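Local coordinates for protein (tenascin) (Gallus gallus, PDB 1QR4), which is an adhesion protein of the extracellular matrix, whose segment of two fibronectin type III domains spans regions that bind contactin and, probably through a basic surface, heparin, at residues R38-S43 / T72-A77. Numbering follows the deposited sequence.
Sequences RLTYVS and TISLVA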
loop_
_atom_site.group_PDB
_atom_site.type_symbol
_atom_site.label_atom_id
_atom_site.label_comp_id
_atom_site.label_asym_id
_atom_site.label_seq_id
_atom_site.Cartn_x
_atom_site.Cartn_y
_atom_site.Cartn_z
ATOM N N ARG A 38 -6.188 23.668 -5.848
ATOM C CA ARG A 38 -5.236 23.075 -6.760
ATOM C C ARG A 38 -4.375 22.195 -5.883
ATOM O O ARG A 38 -3.850 22.636 -4.867
ATOM C CB ARG A 38 -4.390 24.130 -7.450
ATOM C CG ARG A 38 -3.373 23.544 -8.400
ATOM C CD ARG A 38 -2.424 24.608 -8.870
ATOM N NE ARG A 38 -1.059 24.103 -8.943
ATOM C CZ ARG A 38 -0.135 24.547 -9.791
ATOM N NH1 ARG A 38 -0.423 25.515 -10.657
ATOM N NH2 ARG A 38 1.077 24.003 -9.785
ATOM N N LEU A 39 -4.305 20.921 -6.235
ATOM C CA LEU A 39 -3.531 19.955 -5.475
ATOM C C LEU A 39 -2.367 19.538 -6.322
ATOM O O LEU A 39 -2.552 19.146 -7.469
ATOM C CB LEU A 39 -4.388 18.728 -5.175
ATOM C CG LEU A 39 -3.745 17.514 -4.523
ATOM C CD1 LEU A 39 -3.378 17.856 -3.124
ATOM C CD2 LEU A 39 -4.711 16.348 -4.527
ATOM N N THR A 40 -1.163 19.714 -5.796
ATOM C CA THR A 40 0.035 19.291 -6.508
ATOM C C THR A 40 0.730 18.313 -5.583
ATOM O O THR A 40 0.588 18.387 -4.365
ATOM C CB THR A 40 0.991 20.463 -6.842
ATOM O OG1 THR A 40 1.299 21.185 -5.649
ATOM C CG2 THR A 40 0.363 21.419 -7.850
ATOM N N TYR A 41 1.409 17.346 -6.168
ATOM C CA TYR A 41 2.131 16.352 -5.395
ATOM C C TYR A 41 3.275 15.907 -6.267
ATOM O O TYR A 41 3.086 15.643 -7.454
ATOM C CB TYR A 41 1.235 15.158 -5.038
ATOM C CG TYR A 41 0.633 14.406 -6.216
ATOM C CD1 TYR A 41 -0.598 14.783 -6.751
ATOM C CD2 TYR A 41 1.270 13.286 -6.757
ATOM C CE1 TYR A 41 -1.182 14.064 -7.788
ATOM C CE2 TYR A 41 0.697 12.556 -7.796
ATOM C CZ TYR A 41 -0.533 12.950 -8.307
ATOM O OH TYR A 41 -1.115 12.238 -9.338
ATOM N N VAL A 42 4.473 15.864 -5.702
ATOM C CA VAL A 42 5.619 15.459 -6.493
ATOM C C VAL A 42 6.216 14.187 -5.931
ATOM O O VAL A 42 6.131 13.934 -4.733
ATOM C CB VAL A 42 6.686 16.609 -6.607
ATOM C CG1 VAL A 42 6.008 17.967 -6.556
ATOM C CG2 VAL A 42 7.738 16.508 -5.534
ATOM N N SER A 43 6.773 13.361 -6.810
ATOM C CA SER A 43 7.386 12.111 -6.388
ATOM C C SER A 43 8.854 12.367 -6.157
ATOM O O SER A 43 9.352 13.454 -6.432
ATOM C CB SER A 43 7.228 11.039 -7.469
ATOM O OG SER A 43 8.067 11.295 -8.585
ATOM N N THR A 72 5.328 14.594 -1.593
ATOM C CA THR A 72 5.191 15.877 -0.949
ATOM C C THR A 72 3.870 16.370 -1.506
ATOM O O THR A 72 3.738 16.555 -2.717
ATOM C CB THR A 72 6.321 16.834 -1.349
ATOM O OG1 THR A 72 7.570 16.295 -0.905
ATOM C CG2 THR A 72 6.114 18.203 -0.714
ATOM N N ILE A 73 2.869 16.498 -0.644
ATOM C CA ILE A 73 1.564 16.958 -1.092
ATOM C C ILE A 73 1.296 18.368 -0.602
ATOM O O ILE A 73 1.482 18.670 0.574
ATOM C CB ILE A 73 0.418 16.022 -0.587
ATOM C CG1 ILE A 73 0.658 14.588 -1.062
ATOM C CG2 ILE A 73 -0.936 16.482 -1.150
ATOM C CD1 ILE A 73 -0.153 13.533 -0.331
ATOM N N SER A 74 0.867 19.228 -1.518
ATOM C CA SER A 74 0.525 20.605 -1.189
ATOM C C SER A 74 -0.782 21.054 -1.838
ATOM O O SER A 74 -1.035 20.843 -3.024
ATOM C CB SER A 74 1.663 21.578 -1.533
ATOM O OG SER A 74 2.029 21.494 -2.897
ATOM N N LEU A 75 -1.610 21.675 -1.018
ATOM C CA LEU A 75 -2.901 22.172 -1.441
ATOM C C LEU A 75 -2.907 23.684 -1.312
ATOM O O LEU A 75 -2.333 24.243 -0.376
ATOM C CB LEU A 75 -3.987 21.585 -0.548
ATOM C CG LEU A 75 -5.404 21.885 -0.983
ATOM C CD1 LEU A 75 -5.692 21.193 -2.295
ATOM C CD2 LEU A 75 -6.320 21.406 0.078
ATOM N N VAL A 76 -3.605 24.335 -2.230
ATOM C CA VAL A 76 -3.695 25.780 -2.250
ATOM C C VAL A 76 -5.052 26.231 -2.782
ATOM O O VAL A 76 -5.603 25.622 -3.697
ATOM C CB VAL A 76 -2.574 26.376 -3.134
ATOM C CG1 VAL A 76 -2.559 25.711 -4.489
ATOM C CG2 VAL A 76 -2.764 27.864 -3.301
ATOM N N ALA A 77 -5.594 27.292 -2.186
ATOM C CA ALA A 77 -6.868 27.851 -2.617
ATOM C C ALA A 77 -6.627 28.954 -3.670
ATOM O O ALA A 77 -5.925 29.928 -3.410
ATOM C CB ALA A 77 -7.642 28.401 -1.403
#
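Leu39 reaches across to the neighbouring strand with one methyl, its CD1 meeting CG2 of Ile73 at 3.4 Å, while its CB packs against CD1 of Leu75. The side chain of Leu39 thus lies between those of Ile73 and Leu75; its CG is anti to the backbone N (chi1 173°), and chi2 (69°) then turns CD1 toward Ile73. On the same face Tyr41 touches Ile73 through CB alone, since its ring swings off that strand. Strands 36-42 and 70-78 are the central pair of the four-stranded antiparallel sheet in this fibronectin type III β-sandwich, and Leu25 of strand 22-28 in the opposing sheet packs on both Leu39 and Ile73, as Trp27 does on Leu75. The backbones are joined most regularly at the hydrogen-bonded pair Thr40 and Ser74: Thr40 N to Ser74 O and Ser74 N to Thr40 O both measure 3.0 Å and are almost straight. The bond from Thr72 N to Val42 O, 3.3 Å long, is weak. On the face bearing Thr40 and Ser74, the hydroxyls of these two residues meet across the strands, OG1 of Thr40 lying 2.9 Å from OG of Ser74 in a weak hydrogen bond. Arg38 adds its CB to CG1 of Val76 at 3.8 Å, then carries its guanidinium away from strand 70-78, with CG2 of Thr40 at the edge of the group and Glu50 of strand 48-53 in a salt bridge to NH1. Arg38 belongs to the putative heparin-binding site, together with Lys48 and Lys83, which touch Val42 and Val76 respectively.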